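Local coordinates for glycosyl hydrolases family 31 family protein (Aspergillus niger, PDB 6DRU), which releases alpha-xylose from the non-reducing terminal glucose of xyloglucan oligosaccharides, as a glycoside hydrolase of family 31, at residues Gly9-Ile21 with Gly28-Ser40. Residues are numbered along the deposited sequence; the frame is centred on the assembly and turned at random.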
loop_
_atom_site.group_PDB
_atom_site.type_symbol
_atom_site.label_atom_id
_atom_site.label_comp_id
_atom_site.label_asym_id
_atom_site.label_seq_id
_atom_site.Cartn_x
_atom_site.Cartn_y
_atom_site.Cartn_z
ATOM N N GLY A 9 5.476 27.828 -25.015
ATOM C CA GLY A 9 5.048 27.212 -23.778
ATOM C C GLY A 9 5.679 27.881 -22.584
ATOM O O GLY A 9 6.666 28.612 -22.686
ATOM N N LEU A 10 5.089 27.621 -21.421
ATOM C CA LEU A 10 5.570 28.161 -20.157
ATOM C C LEU A 10 5.781 27.007 -19.192
ATOM O O LEU A 10 4.892 26.169 -19.016
ATOM C CB LEU A 10 4.580 29.181 -19.580
ATOM C CG LEU A 10 4.823 29.689 -18.160
ATOM C CD1 LEU A 10 5.981 30.667 -18.137
ATOM C CD2 LEU A 10 3.562 30.342 -17.615
ATOM N N ARG A 11 6.957 26.961 -18.573
ATOM C CA ARG A 11 7.303 25.916 -17.620
ATOM C C ARG A 11 7.475 26.552 -16.250
ATOM O O ARG A 11 8.380 27.370 -16.051
ATOM C CB ARG A 11 8.576 25.181 -18.041
ATOM C CG ARG A 11 9.161 24.317 -16.939
ATOM C CD ARG A 11 10.518 23.748 -17.312
ATOM N NE ARG A 11 10.984 22.788 -16.317
ATOM C CZ ARG A 11 11.143 21.488 -16.544
ATOM N NH1 ARG A 11 10.885 20.984 -17.744
ATOM N NH2 ARG A 11 11.569 20.691 -15.573
ATOM N N ILE A 12 6.614 26.171 -15.313
ATOM C CA ILE A 12 6.592 26.746 -13.973
ATOM C C ILE A 12 7.207 25.750 -13.005
ATOM O O ILE A 12 6.856 24.563 -13.015
ATOM C CB ILE A 12 5.159 27.111 -13.545
ATOM C CG1 ILE A 12 4.534 28.089 -14.540
ATOM C CG2 ILE A 12 5.153 27.699 -12.144
ATOM C CD1 ILE A 12 3.078 28.378 -14.269
ATOM N N GLN A 13 8.129 26.225 -12.173
ATOM C CA GLN A 13 8.717 25.421 -11.106
ATOM C C GLN A 13 8.093 25.880 -9.792
ATOM O O GLN A 13 8.529 26.868 -9.195
ATOM C CB GLN A 13 10.236 25.561 -11.091
ATOM C CG GLN A 13 10.939 24.564 -10.185
ATOM C CD GLN A 13 10.692 23.128 -10.604
ATOM O OE1 GLN A 13 10.857 22.773 -11.773
ATOM N NE2 GLN A 13 10.288 22.294 -9.653
ATOM N N HIS A 14 7.071 25.160 -9.343
ATOM C CA HIS A 14 6.313 25.507 -8.144
ATOM C C HIS A 14 6.678 24.498 -7.059
ATOM O O HIS A 14 6.016 23.473 -6.896
ATOM C CB HIS A 14 4.817 25.504 -8.436
ATOM C CG HIS A 14 3.969 25.837 -7.249
ATOM N ND1 HIS A 14 2.877 25.081 -6.882
ATOM C CD2 HIS A 14 4.047 26.848 -6.350
ATOM C CE1 HIS A 14 2.320 25.610 -5.807
ATOM N NE2 HIS A 14 3.010 26.683 -5.464
ATOM N N GLY A 15 7.728 24.804 -6.305
ATOM C CA GLY A 15 8.233 23.826 -5.357
ATOM C C GLY A 15 8.759 22.613 -6.099
ATOM O O GLY A 15 9.520 22.730 -7.066
ATOM N N PHE A 16 8.341 21.426 -5.660
ATOM C CA PHE A 16 8.793 20.197 -6.298
ATOM C C PHE A 16 7.969 19.810 -7.520
ATOM O O PHE A 16 8.346 18.863 -8.219
ATOM C CB PHE A 16 8.789 19.041 -5.292
ATOM C CG PHE A 16 7.464 18.818 -4.617
ATOM C CD1 PHE A 16 6.457 18.109 -5.249
ATOM C CD2 PHE A 16 7.235 19.298 -3.340
ATOM C CE1 PHE A 16 5.245 17.899 -4.625
ATOM C CE2 PHE A 16 6.024 19.088 -2.711
ATOM C CZ PHE A 16 5.030 18.388 -3.355
ATOM N N GLU A 17 6.866 20.499 -7.799
ATOM C CA GLU A 17 6.025 20.169 -8.939
ATOM C C GLU A 17 6.330 21.096 -10.109
ATOM O O GLU A 17 6.565 22.295 -9.927
ATOM C CB GLU A 17 4.536 20.241 -8.576
ATOM C CG GLU A 17 3.989 21.637 -8.335
ATOM C CD GLU A 17 2.475 21.700 -8.438
ATOM O OE1 GLU A 17 1.882 20.825 -9.104
ATOM O OE2 GLU A 17 1.880 22.628 -7.849
ATOM N N THR A 18 6.349 20.524 -11.310
ATOM C CA THR A 18 6.594 21.260 -12.542
ATOM C C THR A 18 5.321 21.265 -13.377
ATOM O O THR A 18 4.713 20.211 -13.586
ATOM C CB THR A 18 7.742 20.633 -13.335
ATOM O OG1 THR A 18 8.912 20.564 -12.510
ATOM C CG2 THR A 18 8.052 21.463 -14.571
ATOM N N ILE A 19 4.927 22.441 -13.860
ATOM C CA ILE A 19 3.738 22.597 -14.692
ATOM C C ILE A 19 4.175 23.153 -16.039
ATOM O O ILE A 19 4.786 24.227 -16.106
ATOM C CB ILE A 19 2.685 23.511 -14.045
ATOM C CG1 ILE A 19 2.297 23.009 -12.651
ATOM C CG2 ILE A 19 1.457 23.606 -14.934
ATOM C CD1 ILE A 19 3.035 23.697 -11.524
ATOM N N LEU A 20 3.862 22.425 -17.110
ATOM C CA LEU A 20 4.218 22.815 -18.470
ATOM C C LEU A 20 2.936 23.102 -19.243
ATOM O O LEU A 20 2.184 22.179 -19.574
ATOM C CB LEU A 20 5.040 21.723 -19.151
ATOM C CG LEU A 20 5.372 21.939 -20.628
ATOM C CD1 LEU A 20 6.240 23.173 -20.804
ATOM C CD2 LEU A 20 6.055 20.711 -21.213
ATOM N N ILE A 21 2.688 24.379 -19.525
ATOM C CA ILE A 21 1.513 24.818 -20.269
ATOM C C ILE A 21 1.969 25.229 -21.662
ATOM O O ILE A 21 2.849 26.087 -21.805
ATOM C CB ILE A 21 0.795 25.977 -19.563
ATOM C CG1 ILE A 21 0.615 25.670 -18.076
ATOM C CG2 ILE A 21 -0.552 26.243 -20.216
ATOM C CD1 ILE A 21 1.126 26.768 -17.169
ATOM N N GLY A 28 -6.516 26.458 -28.047
ATOM C CA GLY A 28 -6.337 25.413 -27.057
ATOM C C GLY A 28 -5.032 25.549 -26.303
ATOM O O GLY A 28 -4.039 26.069 -26.817
ATOM N N PHE A 29 -5.053 25.076 -25.058
ATOM C CA PHE A 29 -3.864 24.957 -24.225
ATOM C C PHE A 29 -3.744 23.526 -23.723
ATOM O O PHE A 29 -4.752 22.876 -23.428
ATOM C CB PHE A 29 -3.904 25.922 -23.035
ATOM C CG PHE A 29 -3.460 27.316 -23.372
ATOM C CD1 PHE A 29 -2.184 27.551 -23.853
ATOM C CD2 PHE A 29 -4.317 28.391 -23.202
ATOM C CE1 PHE A 29 -1.769 28.835 -24.164
ATOM C CE2 PHE A 29 -3.908 29.676 -23.509
ATOM C CZ PHE A 29 -2.632 29.897 -23.990
ATOM N N ARG A 30 -2.511 23.035 -23.638
ATOM C CA ARG A 30 -2.219 21.728 -23.066
ATOM C C ARG A 30 -1.419 21.914 -21.785
ATOM O O ARG A 30 -0.395 22.605 -21.784
ATOM C CB ARG A 30 -1.445 20.851 -24.050
ATOM C CG ARG A 30 -1.177 19.454 -23.520
ATOM C CD ARG A 30 -0.289 18.656 -24.455
ATOM N NE ARG A 30 -0.271 17.243 -24.090
ATOM C CZ ARG A 30 0.546 16.343 -24.626
ATOM N NH1 ARG A 30 1.423 16.707 -25.551
ATOM N NH2 ARG A 30 0.488 15.078 -24.231
ATOM N N VAL A 31 -1.886 21.301 -20.700
ATOM C CA VAL A 31 -1.276 21.445 -19.384
ATOM C C VAL A 31 -0.801 20.079 -18.913
ATOM O O VAL A 31 -1.560 19.104 -18.953
ATOM C CB VAL A 31 -2.255 22.064 -18.370
ATOM C CG1 VAL A 31 -1.633 22.099 -16.984
ATOM C CG2 VAL A 31 -2.652 23.460 -18.807
ATOM N N ARG A 32 0.454 20.012 -18.475
ATOM C CA ARG A 32 1.031 18.807 -17.896
ATOM C C ARG A 32 1.749 19.165 -16.604
ATOM O O ARG A 32 2.438 20.188 -16.531
ATOM C CB ARG A 32 1.992 18.120 -18.876
ATOM C CG ARG A 32 1.280 17.250 -19.899
ATOM C CD ARG A 32 2.240 16.621 -20.893
ATOM N NE ARG A 32 2.795 17.605 -21.816
ATOM C CZ ARG A 32 3.552 17.299 -22.866
ATOM N NH1 ARG A 32 3.843 16.033 -23.132
ATOM N NH2 ARG A 32 4.015 18.261 -23.653
ATOM N N ALA A 33 1.581 18.325 -15.586
ATOM C CA ALA A 33 2.154 18.575 -14.272
ATOM C C ALA A 33 2.633 17.267 -13.661
ATOM O O ALA A 33 2.003 16.222 -13.844
ATOM C CB ALA A 33 1.138 19.250 -13.339
ATOM N N TRP A 34 3.749 17.335 -12.929
ATOM C CA TRP A 34 4.320 16.161 -12.284
ATOM C C TRP A 34 5.127 16.571 -11.061
ATOM O O TRP A 34 5.808 17.606 -11.097
ATOM C CB TRP A 34 5.213 15.370 -13.246
ATOM C CG TRP A 34 6.401 16.133 -13.765
ATOM C CD1 TRP A 34 7.637 16.215 -13.192
ATOM C CD2 TRP A 34 6.467 16.908 -14.968
ATOM N NE1 TRP A 34 8.466 16.997 -13.959
ATOM C CE2 TRP A 34 7.771 17.434 -15.056
ATOM C CE3 TRP A 34 5.549 17.211 -15.979
ATOM C CZ2 TRP A 34 8.180 18.244 -16.113
ATOM C CZ3 TRP A 34 5.957 18.017 -17.028
ATOM C CH2 TRP A 34 7.261 18.523 -17.086
ATOM N N PRO A 35 5.057 15.802 -9.969
ATOM C CA PRO A 35 5.907 16.087 -8.805
ATOM C C PRO A 35 7.202 15.284 -8.785
ATOM O O PRO A 35 7.197 14.070 -9.021
ATOM C CB PRO A 35 5.003 15.713 -7.625
ATOM C CG PRO A 35 4.155 14.602 -8.160
ATOM C CD PRO A 35 3.986 14.842 -9.647
ATOM N N PHE A 36 8.316 15.970 -8.513
ATOM C CA PHE A 36 9.635 15.371 -8.311
ATOM C C PHE A 36 10.220 14.722 -9.563
ATOM O O PHE A 36 11.205 15.226 -10.114
ATOM C CB PHE A 36 9.595 14.352 -7.167
ATOM C CG PHE A 36 9.466 14.975 -5.803
ATOM C CD1 PHE A 36 10.568 15.539 -5.181
ATOM C CD2 PHE A 36 8.248 14.990 -5.141
ATOM C CE1 PHE A 36 10.459 16.113 -3.927
ATOM C CE2 PHE A 36 8.132 15.560 -3.883
ATOM C CZ PHE A 36 9.240 16.122 -3.277
ATOM N N ARG A 37 9.637 13.606 -10.029
ATOM C CA ARG A 37 10.317 12.883 -11.102
ATOM C C ARG A 37 9.768 13.288 -12.458
ATOM O O ARG A 37 8.540 13.344 -12.634
ATOM C CB ARG A 37 10.181 11.367 -10.935
ATOM C CG ARG A 37 10.501 10.817 -9.551
ATOM C CD ARG A 37 9.338 10.951 -8.583
ATOM N NE ARG A 37 9.743 10.643 -7.218
ATOM C CZ ARG A 37 8.976 10.839 -6.153
ATOM N NH1 ARG A 37 7.759 11.346 -6.296
ATOM N NH2 ARG A 37 9.425 10.525 -4.946
ATOM N N PRO A 38 10.639 13.548 -13.428
ATOM C CA PRO A 38 10.187 13.975 -14.757
ATOM C C PRO A 38 9.460 12.851 -15.473
ATOM O O PRO A 38 9.592 11.676 -15.095
ATOM C CB PRO A 38 11.497 14.340 -15.475
ATOM C CG PRO A 38 12.497 14.540 -14.381
ATOM C CD PRO A 38 12.104 13.574 -13.312
ATOM N N PRO A 39 8.684 13.167 -16.510
ATOM C CA PRO A 39 7.947 12.117 -17.223
ATOM C C PRO A 39 8.889 11.109 -17.861
ATOM O O PRO A 39 9.932 11.465 -18.413
ATOM C CB PRO A 39 7.156 12.893 -18.282
ATOM C CG PRO A 39 7.075 14.286 -17.758
ATOM C CD PRO A 39 8.349 14.513 -17.007
ATOM N N SER A 40 8.513 9.830 -17.763
ATOM C CA SER A 40 9.298 8.772 -18.389
ATOM C C SER A 40 9.382 8.955 -19.900
ATOM O O SER A 40 10.381 8.570 -20.517
ATOM C CB SER A 40 8.691 7.409 -18.061
ATOM O OG SER A 40 8.255 7.353 -16.713
HETATM O O HOH W 1 1.683 20.092 -21.882
#
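Chi1 of 55° at Phe16, with CG between its backbone N and carbonyl carbon, and of -72° at Phe36, with CG beside its N and opposite the carbonyl carbon, bring the two rings face to face. They form an offset stack, centroids 4.4 Å apart and planes 8° from parallel, with Phe16 CB over the centre of the Phe36 ring. Pro35 CB reaches the edge of the Phe16 ring, 3.7 Å from CD1. The backbone bond from Phe36 N to Phe16 O, 2.9 Å, joins the same two residues. Phe420 of a third subunit meets Phe16 edge-to-face.

Farther along, Trp34 turns its indole so that Thr18 CB lies over one face, 3.6 Å from CE2, while Pro39 CD packs on the opposite face; the ring is sandwiched. Thr18 OG1 donates to Gln13 OE1 at 3.0 Å. Thr18 with Trp34 and Leu20 with Arg32 are the hydrogen-bonded pairs, with Leu20 N to Arg32 O at 2.7 Å; their side chains share one face of the sheet. A water takes the N-H of Arg32 NE and lies near Leu20 O, and Arg32 NH2 also bonds Gln22. On the opposite face Ile19 packs on Val31 and Ala33, and Ile21 CG2 lies 3.8 Å from Val31 CG2.

This is an antiparallel beta hairpin of strands 17-23 and 28-35, inside the mixed beta-sheet of the N-terminal region that accompanies the GH31 TIM barrel.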